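Local structure of BPT4 GENE 59 helicase assembly protein (Enterobacteria phage T4, 1C1K) at residues A[110-115]-A[155-160]; A[165-170]-A[203-208]; A[23-28]-A[39-44]; A[72-77]-A[94-99]. The protein loads the replicative helicase onto replication-fork DNA protected by the single-stranded-DNA-binding protein, and helps coordinate leading- and lagging-strand synthesis. One frame throughout, in Å; residues are numbered along the deposited sequence.

Contact 1 of 4, residues A[110-115]-A[155-160]; sequences KFKFEE and IISFET
Lys112 and Phe113 meet Ser157 and Thr160 in a contact between the flank of helix 109-126 and the N-terminal turn of helix 158-168, in the C-terminal part of an all-alpha, two-domain fold. The turn is a classic N-cap: Ser157 OG accepts the backbone N-H of Thr160 at 3.2 Å and 157°, satisfying one of the amide groups that a helix start leaves without a main-chain partner. No hydrogen bond links the two segments directly; the polar connection is made from outside them by Asp116, one turn on from Lys112. Its OD1 takes up Thr160 OG1 and the backbone N of Ser157, while Asp116 OD2 forms a salt bridge with Lys112 NZ, so a single carboxylate fixes both the cap residue and the threonine three residues on. The lysine chain, bent at chi2, reaches toward the loop ahead of the helix and lays its CE beside Ser157 CB at 3.9 Å. Val207 of helix 201-216 touches Phe113 as well, and the ring lies between helices 158-168 and 201-216. A chi1 of -176° carries the ring toward Thr160, and the turn about CB-CG (chi2 40°) sets its edge to the threonine. Thr160 OG1 sits near the ring plane, 3.7 Å from Phe113 CD1, and the methyl CG2 of Thr160 follows in plane at 4.0 Å from the same carbon.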
# COMPACT_ATOMS: atom_id res chain seq x y z
N LYS A 110 -5.93 -10.71 7.29
CA LYS A 110 -7.33 -10.83 7.68
C LYS A 110 -7.53 -10.49 9.15
O LYS A 110 -8.48 -9.78 9.51
CB LYS A 110 -7.85 -12.25 7.41
CG LYS A 110 -9.36 -12.37 7.58
CD LYS A 110 -9.81 -13.81 7.37
CE LYS A 110 -10.92 -13.91 6.33
NZ LYS A 110 -10.82 -12.84 5.30
N PHE A 111 -6.65 -11.00 10.01
CA PHE A 111 -6.74 -10.72 11.44
C PHE A 111 -6.51 -9.24 11.68
O PHE A 111 -7.18 -8.63 12.52
CB PHE A 111 -5.70 -11.55 12.20
CG PHE A 111 -6.05 -13.01 12.33
CD1 PHE A 111 -5.08 -13.94 12.70
CD2 PHE A 111 -7.35 -13.46 12.10
CE1 PHE A 111 -5.39 -15.29 12.83
CE2 PHE A 111 -7.68 -14.81 12.23
CZ PHE A 111 -6.69 -15.73 12.60
N LYS A 112 -5.56 -8.65 10.95
CA LYS A 112 -5.28 -7.23 11.11
C LYS A 112 -6.47 -6.40 10.64
O LYS A 112 -6.78 -5.37 11.22
CB LYS A 112 -4.02 -6.85 10.32
CG LYS A 112 -3.86 -5.34 10.08
CD LYS A 112 -3.60 -4.57 11.37
CE LYS A 112 -3.18 -3.13 11.08
NZ LYS A 112 -3.19 -2.29 12.30
N PHE A 113 -7.14 -6.86 9.58
CA PHE A 113 -8.31 -6.16 9.04
C PHE A 113 -9.39 -6.16 10.13
O PHE A 113 -9.98 -5.12 10.44
CB PHE A 113 -8.81 -6.89 7.78
CG PHE A 113 -9.96 -6.21 7.08
CD1 PHE A 113 -10.01 -4.82 6.95
CD2 PHE A 113 -10.98 -6.97 6.51
CE1 PHE A 113 -11.07 -4.20 6.26
CE2 PHE A 113 -12.04 -6.36 5.82
CZ PHE A 113 -12.08 -4.98 5.70
N GLU A 114 -9.62 -7.32 10.73
CA GLU A 114 -10.61 -7.44 11.79
C GLU A 114 -10.25 -6.53 12.96
O GLU A 114 -11.10 -5.82 13.52
CB GLU A 114 -10.72 -8.90 12.24
CG GLU A 114 -11.62 -9.72 11.31
CD GLU A 114 -11.37 -11.22 11.36
OE1 GLU A 114 -10.68 -11.70 12.29
OE2 GLU A 114 -11.86 -11.93 10.46
N GLU A 115 -8.98 -6.53 13.35
CA GLU A 115 -8.52 -5.69 14.45
C GLU A 115 -8.81 -4.22 14.14
O GLU A 115 -9.37 -3.49 14.97
CB GLU A 115 -7.01 -5.89 14.65
CG GLU A 115 -6.40 -5.04 15.74
CD GLU A 115 -4.89 -5.17 15.80
OE1 GLU A 115 -4.31 -5.82 14.91
OE2 GLU A 115 -4.29 -4.61 16.73
N ILE A 155 -3.22 4.20 12.76
CA ILE A 155 -4.06 3.36 13.62
C ILE A 155 -4.55 2.17 12.79
O ILE A 155 -4.79 1.09 13.32
CB ILE A 155 -5.26 4.17 14.18
CG1 ILE A 155 -4.78 5.06 15.33
CG2 ILE A 155 -6.34 3.24 14.68
CD1 ILE A 155 -5.21 6.50 15.22
N ILE A 156 -4.69 2.39 11.48
CA ILE A 156 -5.11 1.34 10.55
C ILE A 156 -4.09 1.31 9.42
O ILE A 156 -3.38 2.29 9.19
CB ILE A 156 -6.53 1.59 9.98
CG1 ILE A 156 -6.55 2.82 9.07
CG2 ILE A 156 -7.53 1.72 11.12
CD1 ILE A 156 -7.91 3.07 8.43
N SER A 157 -4.01 0.19 8.72
CA SER A 157 -3.05 0.03 7.64
C SER A 157 -3.58 0.41 6.26
O SER A 157 -4.78 0.65 6.07
CB SER A 157 -2.58 -1.42 7.59
OG SER A 157 -3.65 -2.26 7.20
N PHE A 158 -2.67 0.47 5.29
CA PHE A 158 -3.04 0.80 3.92
C PHE A 158 -3.90 -0.33 3.38
O PHE A 158 -4.85 -0.09 2.64
CB PHE A 158 -1.79 0.94 3.05
CG PHE A 158 -1.27 2.34 2.94
CD1 PHE A 158 -0.52 2.90 3.97
CD2 PHE A 158 -1.52 3.11 1.81
CE1 PHE A 158 -0.02 4.19 3.87
CE2 PHE A 158 -1.03 4.40 1.70
CZ PHE A 158 -0.28 4.95 2.74
N GLU A 159 -3.58 -1.57 3.74
CA GLU A 159 -4.35 -2.71 3.26
C GLU A 159 -5.79 -2.63 3.77
O GLU A 159 -6.73 -2.94 3.04
CB GLU A 159 -3.69 -4.03 3.69
CG GLU A 159 -2.34 -4.31 3.00
CD GLU A 159 -1.19 -3.60 3.69
OE1 GLU A 159 -1.39 -3.06 4.79
OE2 GLU A 159 -0.08 -3.58 3.12
N THR A 160 -5.95 -2.22 5.03
CA THR A 160 -7.28 -2.09 5.61
C THR A 160 -8.04 -0.99 4.87
O THR A 160 -9.20 -1.17 4.50
CB THR A 160 -7.22 -1.75 7.11
OG1 THR A 160 -6.90 -2.94 7.84
CG2 THR A 160 -8.56 -1.20 7.60

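Contact 2 of 4, residues A[165-170]-A[203-208]; sequences DSFLNI and KAKNVF
The C-terminal turn of helix 158-168 leans on helix 201-216 mainly through one aromatic side chain, Phe167, which lies across the backbone of Ala204 and Lys205. The CA of Lys205 stands over the middle of the phenyl face, 3.8 Å from the ring centroid and 13° off the normal, a well-centred CH-pi contact. The aliphatic part of the lysine continues along the ring: Lys205 CB is 3.9 Å from Phe167 CG, and Lys205 CG is 4.0 Å from Phe167 CD1 before the chain leads its ammonium end away. At the far end of the ring the partner is Phe208, one turn further on from Ala204. Phe167 CZ comes to 3.5 Å from Phe208 CB, and Phe167 CE1 lies over a face of the Phe208 ring; the two planes are inclined at 55°, an oblique aromatic pair. Here the last turn of one helix packs on the side of another in the mainly alpha-helical C-terminal part. Asn169 leaves the helix with a positive phi, and the chain turns at once into helix 170-177. Phe167 carries its CG between the backbone N and the carbonyl carbon (chi1 58°), which swings the ring out toward helix 201-216. Beside it Ser166 OG touches the methyl CB of Ala204 at 3.8 Å, while the serine hydroxyl hydrogen-bonds to Leu163 O, one turn back in its own helix. The carbonyl O of Ser166 receives a further bond from Ser201 OG, at the start of the partner helix.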
# COMPACT_ATOMS: atom_id res chain seq x y z
N ASP A 165 -12.23 0.31 1.06
CA ASP A 165 -12.53 0.97 -0.20
C ASP A 165 -13.18 0.05 -1.23
O ASP A 165 -14.02 0.49 -2.02
CB ASP A 165 -11.25 1.56 -0.79
CG ASP A 165 -11.47 2.16 -2.17
OD1 ASP A 165 -11.95 3.31 -2.23
OD2 ASP A 165 -11.18 1.48 -3.18
N SER A 166 -12.81 -1.23 -1.21
CA SER A 166 -13.34 -2.18 -2.17
C SER A 166 -14.86 -2.25 -2.20
O SER A 166 -15.44 -2.51 -3.26
CB SER A 166 -12.73 -3.58 -1.94
OG SER A 166 -13.32 -4.27 -0.86
N PHE A 167 -15.51 -2.02 -1.07
CA PHE A 167 -16.98 -2.05 -1.05
C PHE A 167 -17.60 -0.73 -0.60
O PHE A 167 -18.82 -0.57 -0.69
CB PHE A 167 -17.50 -3.21 -0.19
CG PHE A 167 -17.03 -3.18 1.24
CD1 PHE A 167 -17.79 -2.57 2.23
CD2 PHE A 167 -15.81 -3.76 1.59
CE1 PHE A 167 -17.34 -2.53 3.55
CE2 PHE A 167 -15.36 -3.73 2.91
CZ PHE A 167 -16.13 -3.11 3.89
N LEU A 168 -16.78 0.22 -0.15
CA LEU A 168 -17.29 1.52 0.29
C LEU A 168 -16.96 2.68 -0.65
O LEU A 168 -17.46 3.79 -0.48
CB LEU A 168 -16.79 1.84 1.70
CG LEU A 168 -17.22 0.90 2.83
CD1 LEU A 168 -16.62 1.37 4.15
CD2 LEU A 168 -18.74 0.84 2.92
N ASN A 169 -16.09 2.43 -1.63
CA ASN A 169 -15.72 3.45 -2.62
C ASN A 169 -15.20 4.76 -2.00
O ASN A 169 -15.54 5.85 -2.46
CB ASN A 169 -16.94 3.74 -3.51
CG ASN A 169 -16.59 4.59 -4.73
OD1 ASN A 169 -17.39 5.42 -5.18
ND2 ASN A 169 -15.39 4.38 -5.27
N ILE A 170 -14.36 4.65 -0.98
CA ILE A 170 -13.82 5.81 -0.28
C ILE A 170 -12.83 6.67 -1.06
O ILE A 170 -12.94 7.90 -1.09
CB ILE A 170 -13.09 5.37 1.02
CG1 ILE A 170 -14.07 4.69 1.98
CG2 ILE A 170 -12.45 6.57 1.68
CD1 ILE A 170 -13.37 3.78 3.00
N LYS A 203 -16.07 -10.67 -0.03
CA LYS A 203 -15.48 -11.30 1.14
C LYS A 203 -15.05 -10.25 2.16
O LYS A 203 -15.25 -10.43 3.35
CB LYS A 203 -14.28 -12.16 0.72
CG LYS A 203 -14.66 -13.43 -0.05
CD LYS A 203 -13.44 -14.26 -0.38
CE LYS A 203 -13.83 -15.54 -1.12
NZ LYS A 203 -12.66 -16.23 -1.71
N ALA A 204 -14.47 -9.15 1.69
CA ALA A 204 -14.05 -8.07 2.58
C ALA A 204 -15.28 -7.49 3.26
O ALA A 204 -15.27 -7.19 4.46
CB ALA A 204 -13.31 -7.00 1.79
N LYS A 205 -16.36 -7.32 2.49
CA LYS A 205 -17.62 -6.80 3.02
C LYS A 205 -18.18 -7.72 4.11
O LYS A 205 -18.61 -7.24 5.16
CB LYS A 205 -18.65 -6.66 1.90
CG LYS A 205 -19.91 -5.93 2.30
CD LYS A 205 -20.84 -5.76 1.11
CE LYS A 205 -22.01 -4.85 1.43
NZ LYS A 205 -22.96 -5.49 2.38
N ASN A 206 -18.18 -9.02 3.84
CA ASN A 206 -18.69 -10.01 4.79
C ASN A 206 -17.93 -9.92 6.11
O ASN A 206 -18.53 -9.91 7.19
CB ASN A 206 -18.53 -11.43 4.23
CG ASN A 206 -19.47 -11.72 3.07
OD1 ASN A 206 -20.39 -10.96 2.79
ND2 ASN A 206 -19.24 -12.84 2.39
N VAL A 207 -16.60 -9.84 6.03
CA VAL A 207 -15.77 -9.73 7.22
C VAL A 207 -16.13 -8.46 7.99
O VAL A 207 -16.26 -8.47 9.21
CB VAL A 207 -14.27 -9.72 6.86
CG1 VAL A 207 -13.43 -9.48 8.11
CG2 VAL A 207 -13.88 -11.05 6.22
N PHE A 208 -16.30 -7.36 7.26
CA PHE A 208 -16.65 -6.08 7.86
C PHE A 208 -17.97 -6.17 8.63
O PHE A 208 -18.06 -5.79 9.79
CB PHE A 208 -16.76 -5.02 6.76
CG PHE A 208 -17.08 -3.65 7.26
CD1 PHE A 208 -16.09 -2.84 7.80
CD2 PHE A 208 -18.38 -3.15 7.16
CE1 PHE A 208 -16.39 -1.55 8.23
CE2 PHE A 208 -18.69 -1.87 7.59
CZ PHE A 208 -17.69 -1.06 8.13

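Contact 3 of 4, residues A[23-28]-A[39-44]; sequences YLMIKQ and YNWCMR
The indole of Trp41 turns its six-membered rim toward helix 16-30: Ile26 CG1 lies at that edge, 3.8 Å from Trp41 CZ3, and Ile26 CD1 is in the ring plane beside the same carbon. Met25 SD approaches the indole obliquely, 4.3 Å from Trp41 CE3. A second flat group, the amide of Gln28, is approached obliquely from one side of its plane by the thioether of Met43, with Gln28 NE2 only 3.1 Å from Met43 SD and the amide carbon CD 3.7 Å from the methyl CE. The helix is met here by the loop that follows it, which doubles back before helix 47-52, a helix-loop contact in the N-terminal part of the protein. A beta turn over Tyr39-Cys42, closed by Cys42 N bonding to Tyr39 O, has left-handed backbone angles at both Asn40 and Trp41. After it the chain runs extended through Cys42 and Met43, and the two methionines interleave. Met25 points across to the loop, its CG held between the backbone N and the carbonyl carbon (chi1 76°). Its methyl CE presses on the Trp41-Cys42 peptide, 3.2 Å from Trp41 C, and also meets Met43 CB at 3.8 Å. That tight fit goes with a poorly staggered chi3 of -33°. In return Met43 sends its chain over the helix, where CE lies 3.7 Å from Met25 CA and near Leu24. Tyr34 backs this pair, touching both methionines, stacking on Tyr39 and binding Cys42 O through its hydroxyl; on the helical side, Ile76 of helix 68-81 touches both Ile26 and Trp41.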
# COMPACT_ATOMS: atom_id res chain seq x y z
N TYR A 23 13.06 -2.20 -9.04
CA TYR A 23 12.86 -1.15 -8.05
C TYR A 23 12.32 0.12 -8.70
O TYR A 23 11.35 0.70 -8.22
CB TYR A 23 14.18 -0.83 -7.34
CG TYR A 23 14.20 0.54 -6.70
CD1 TYR A 23 13.38 0.84 -5.61
CD2 TYR A 23 15.03 1.55 -7.19
CE1 TYR A 23 13.38 2.12 -5.03
CE2 TYR A 23 15.04 2.82 -6.62
CZ TYR A 23 14.22 3.09 -5.54
OH TYR A 23 14.23 4.35 -4.98
N LEU A 24 12.96 0.54 -9.79
CA LEU A 24 12.55 1.75 -10.49
C LEU A 24 11.12 1.68 -11.01
O LEU A 24 10.37 2.65 -10.92
CB LEU A 24 13.51 2.06 -11.65
CG LEU A 24 13.48 3.52 -12.12
CD1 LEU A 24 13.93 4.44 -11.00
CD2 LEU A 24 14.41 3.70 -13.32
N MET A 25 10.74 0.54 -11.58
CA MET A 25 9.39 0.40 -12.09
C MET A 25 8.37 0.46 -10.96
O MET A 25 7.32 1.07 -11.10
CB MET A 25 9.24 -0.89 -12.89
CG MET A 25 9.13 -2.17 -12.08
SD MET A 25 8.72 -3.58 -13.15
CE MET A 25 7.72 -2.79 -14.37
N ILE A 26 8.67 -0.17 -9.82
CA ILE A 26 7.74 -0.14 -8.69
C ILE A 26 7.71 1.25 -8.07
O ILE A 26 6.66 1.72 -7.65
CB ILE A 26 8.13 -1.21 -7.63
CG1 ILE A 26 7.93 -2.61 -8.24
CG2 ILE A 26 7.25 -1.06 -6.36
CD1 ILE A 26 8.52 -3.75 -7.41
N LYS A 27 8.86 1.92 -8.05
CA LYS A 27 8.93 3.27 -7.49
C LYS A 27 8.06 4.21 -8.32
O LYS A 27 7.28 4.99 -7.77
CB LYS A 27 10.38 3.77 -7.51
CG LYS A 27 10.57 5.15 -6.89
CD LYS A 27 11.94 5.71 -7.24
CE LYS A 27 12.22 6.99 -6.48
NZ LYS A 27 13.21 7.82 -7.21
N GLN A 28 8.17 4.12 -9.63
CA GLN A 28 7.39 4.98 -10.51
C GLN A 28 5.91 4.64 -10.41
O GLN A 28 5.05 5.51 -10.47
CB GLN A 28 7.90 4.86 -11.94
CG GLN A 28 9.28 5.48 -12.11
CD GLN A 28 9.92 5.16 -13.44
OE1 GLN A 28 11.13 5.34 -13.62
NE2 GLN A 28 9.12 4.68 -14.38
N TYR A 39 1.63 -2.82 -17.88
CA TYR A 39 2.81 -3.22 -18.64
C TYR A 39 3.39 -4.57 -18.24
O TYR A 39 4.52 -4.90 -18.62
CB TYR A 39 3.88 -2.14 -18.54
CG TYR A 39 3.50 -0.87 -19.25
CD1 TYR A 39 3.02 0.23 -18.54
CD2 TYR A 39 3.60 -0.76 -20.64
CE1 TYR A 39 2.64 1.40 -19.20
CE2 TYR A 39 3.22 0.40 -21.30
CZ TYR A 39 2.75 1.47 -20.58
OH TYR A 39 2.36 2.61 -21.24
N ASN A 40 2.63 -5.34 -17.48
CA ASN A 40 3.05 -6.66 -17.05
C ASN A 40 4.45 -6.73 -16.44
O ASN A 40 5.27 -7.58 -16.82
CB ASN A 40 2.95 -7.64 -18.21
CG ASN A 40 2.93 -9.08 -17.76
OD1 ASN A 40 3.31 -9.98 -18.51
ND2 ASN A 40 2.47 -9.31 -16.53
N TRP A 41 4.72 -5.84 -15.49
CA TRP A 41 6.00 -5.79 -14.77
C TRP A 41 7.26 -5.72 -15.64
O TRP A 41 8.31 -6.28 -15.30
CB TRP A 41 6.09 -6.97 -13.81
CG TRP A 41 4.97 -6.99 -12.82
CD1 TRP A 41 3.73 -7.53 -13.02
CD2 TRP A 41 4.97 -6.47 -11.49
NE1 TRP A 41 2.96 -7.37 -11.88
CE2 TRP A 41 3.70 -6.72 -10.93
CE3 TRP A 41 5.93 -5.80 -10.71
CZ2 TRP A 41 3.36 -6.34 -9.63
CZ3 TRP A 41 5.60 -5.42 -9.41
CH2 TRP A 41 4.32 -5.69 -8.89
N CYS A 42 7.15 -5.01 -16.75
CA CYS A 42 8.26 -4.81 -17.66
C CYS A 42 8.38 -3.32 -17.88
O CYS A 42 7.37 -2.61 -17.96
CB CYS A 42 7.98 -5.47 -19.01
SG CYS A 42 7.97 -7.26 -18.97
N MET A 43 9.60 -2.83 -17.96
CA MET A 43 9.82 -1.41 -18.20
C MET A 43 11.24 -1.20 -18.66
O MET A 43 12.17 -1.87 -18.20
CB MET A 43 9.56 -0.59 -16.93
CG MET A 43 9.50 0.92 -17.18
SD MET A 43 9.24 1.92 -15.68
CE MET A 43 10.90 1.96 -15.03
N ARG A 44 11.42 -0.29 -19.60
CA ARG A 44 12.74 0.02 -20.10
C ARG A 44 13.24 1.16 -19.23
O ARG A 44 12.45 1.99 -18.78
CB ARG A 44 12.67 0.45 -21.56
CG ARG A 44 13.32 -0.53 -22.52
CD ARG A 44 12.60 -0.57 -23.86
NE ARG A 44 11.26 -1.15 -23.73
CZ ARG A 44 10.51 -1.54 -24.76
NH1 ARG A 44 10.97 -1.41 -26.01
NH2 ARG A 44 9.31 -2.06 -24.55

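Contact 4 of 4, residues A[72-77]-A[94-99]; sequences ALIFIS and DALVFY
Ala95, in the first turn of helix 95-107, faces Ile74 of helix 68-81, its CB lying 4.5 Å from Ile74 CG2. Its carbonyl O is bound by the amide of Asn78, which also takes Ile74 O, so one side chain joins main-chain oxygens of both helices. Leu96 next brings CD1 to 3.6 Å from Ile74 CD1. The leucine torsions are unusual (chi1 -97°), bending the branch back toward a partner its CB does not face. Phe98 then brings CE2 of its ring obliquely to 3.4 Å from the backbone O of Ser77. Tyr99 completes the series and buries more than any other residue of 94-99. Ile74 CG1 stands over the centre of the phenol ring, 3.4 Å from its centroid, a CH-pi contact 10° off the ring normal, while Leu73 CB touches the rim at CE1 and Ser77 OG sits at the edge near Tyr99 CB. That hydroxyl also lies within hydrogen-bonding reach of Leu73 O and Ile74 O in its own helix. The axes of 72-77 and 95-99 pass 9.0 Å apart at closest approach and cross at 91°, the orthogonal packing of an all-alpha domain.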
# COMPACT_ATOMS: atom_id res chain seq x y z
N ALA A 72 10.36 -8.20 -5.23
CA ALA A 72 9.15 -7.40 -5.44
C ALA A 72 8.54 -6.98 -4.11
O ALA A 72 8.16 -5.81 -3.93
CB ALA A 72 8.14 -8.21 -6.24
N LEU A 73 8.44 -7.92 -3.18
CA LEU A 73 7.86 -7.65 -1.85
C LEU A 73 8.70 -6.65 -1.07
O LEU A 73 8.16 -5.79 -0.38
CB LEU A 73 7.73 -8.95 -1.06
CG LEU A 73 6.64 -9.91 -1.54
CD1 LEU A 73 6.55 -11.12 -0.62
CD2 LEU A 73 5.31 -9.19 -1.58
N ILE A 74 10.02 -6.76 -1.17
CA ILE A 74 10.92 -5.84 -0.48
C ILE A 74 10.62 -4.42 -0.98
O ILE A 74 10.44 -3.50 -0.19
CB ILE A 74 12.41 -6.16 -0.79
CG1 ILE A 74 12.86 -7.38 0.02
CG2 ILE A 74 13.30 -4.96 -0.44
CD1 ILE A 74 14.14 -8.03 -0.52
N PHE A 75 10.56 -4.24 -2.29
CA PHE A 75 10.30 -2.92 -2.84
C PHE A 75 8.89 -2.43 -2.60
O PHE A 75 8.70 -1.26 -2.25
CB PHE A 75 10.64 -2.89 -4.33
CG PHE A 75 12.11 -3.13 -4.61
CD1 PHE A 75 12.50 -3.93 -5.67
CD2 PHE A 75 13.09 -2.58 -3.78
CE1 PHE A 75 13.86 -4.19 -5.91
CE2 PHE A 75 14.44 -2.83 -4.01
CZ PHE A 75 14.83 -3.64 -5.07
N ILE A 76 7.89 -3.30 -2.77
CA ILE A 76 6.50 -2.90 -2.56
C ILE A 76 6.26 -2.50 -1.11
O ILE A 76 5.76 -1.41 -0.83
CB ILE A 76 5.52 -4.04 -2.95
CG1 ILE A 76 5.56 -4.27 -4.46
CG2 ILE A 76 4.10 -3.67 -2.54
CD1 ILE A 76 4.93 -5.59 -4.89
N SER A 77 6.61 -3.38 -0.17
CA SER A 77 6.41 -3.08 1.24
C SER A 77 7.03 -1.75 1.63
O SER A 77 6.39 -0.93 2.29
CB SER A 77 6.98 -4.20 2.12
OG SER A 77 8.39 -4.25 2.05
N ASP A 94 16.86 1.45 5.03
CA ASP A 94 16.89 0.29 5.93
C ASP A 94 15.80 -0.67 5.44
O ASP A 94 15.08 -1.28 6.22
CB ASP A 94 16.59 0.74 7.36
CG ASP A 94 17.22 -0.16 8.40
OD1 ASP A 94 16.88 -0.01 9.60
OD2 ASP A 94 18.06 -1.01 8.03
N ALA A 95 15.71 -0.79 4.12
CA ALA A 95 14.71 -1.60 3.45
C ALA A 95 14.55 -3.06 3.85
O ALA A 95 13.43 -3.56 3.96
CB ALA A 95 14.92 -1.51 1.94
N LEU A 96 15.65 -3.77 4.06
CA LEU A 96 15.54 -5.18 4.41
C LEU A 96 14.93 -5.37 5.79
O LEU A 96 14.10 -6.26 5.99
CB LEU A 96 16.91 -5.85 4.33
CG LEU A 96 17.24 -6.61 3.04
CD1 LEU A 96 16.21 -6.33 1.95
CD2 LEU A 96 18.64 -6.21 2.57
N VAL A 97 15.33 -4.53 6.73
CA VAL A 97 14.79 -4.61 8.08
C VAL A 97 13.29 -4.34 8.00
O VAL A 97 12.49 -5.08 8.55
CB VAL A 97 15.45 -3.57 9.01
CG1 VAL A 97 14.61 -3.38 10.26
CG2 VAL A 97 16.85 -4.02 9.37
N PHE A 98 12.92 -3.27 7.29
CA PHE A 98 11.52 -2.89 7.15
C PHE A 98 10.70 -4.00 6.49
O PHE A 98 9.58 -4.28 6.91
CB PHE A 98 11.40 -1.60 6.34
CG PHE A 98 10.00 -1.06 6.29
CD1 PHE A 98 9.58 -0.10 7.21
CD2 PHE A 98 9.08 -1.53 5.36
CE1 PHE A 98 8.28 0.38 7.21
CE2 PHE A 98 7.77 -1.06 5.34
CZ PHE A 98 7.37 -0.10 6.27
N TYR A 99 11.27 -4.62 5.47
CA TYR A 99 10.60 -5.69 4.74
C TYR A 99 10.33 -6.92 5.61
O TYR A 99 9.24 -7.49 5.57
CB TYR A 99 11.44 -6.08 3.53
CG TYR A 99 11.27 -7.51 3.08
CD1 TYR A 99 10.16 -7.89 2.32
CD2 TYR A 99 12.24 -8.47 3.35
CE1 TYR A 99 10.03 -9.18 1.83
CE2 TYR A 99 12.12 -9.76 2.87
CZ TYR A 99 11.02 -10.12 2.10
OH TYR A 99 10.93 -11.39 1.59

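The four contacts fall into two groups, one in the N-terminal and one in the C-terminal part of the chain. Contacts 1 and 2 share helix 158-168, at its capped start and its end; they touch where Phe113 and Val207 meet. Contacts 3 and 4 adjoin through Tyr23, Ile26 and Trp41 against Phe75 and Ile76. The centres of contacts 1 and 4 lie about 12 Å from the centre of the chain, those of contacts 2 and 3 about 16 Å. Contact 2, a surface contact, relies on ring against backbone. The others are partly buried: contact 1 uses a neighbouring carboxylate and a cap, contact 3 sulfur and methyl groups, contact 4 isoleucine against the face of tyrosine.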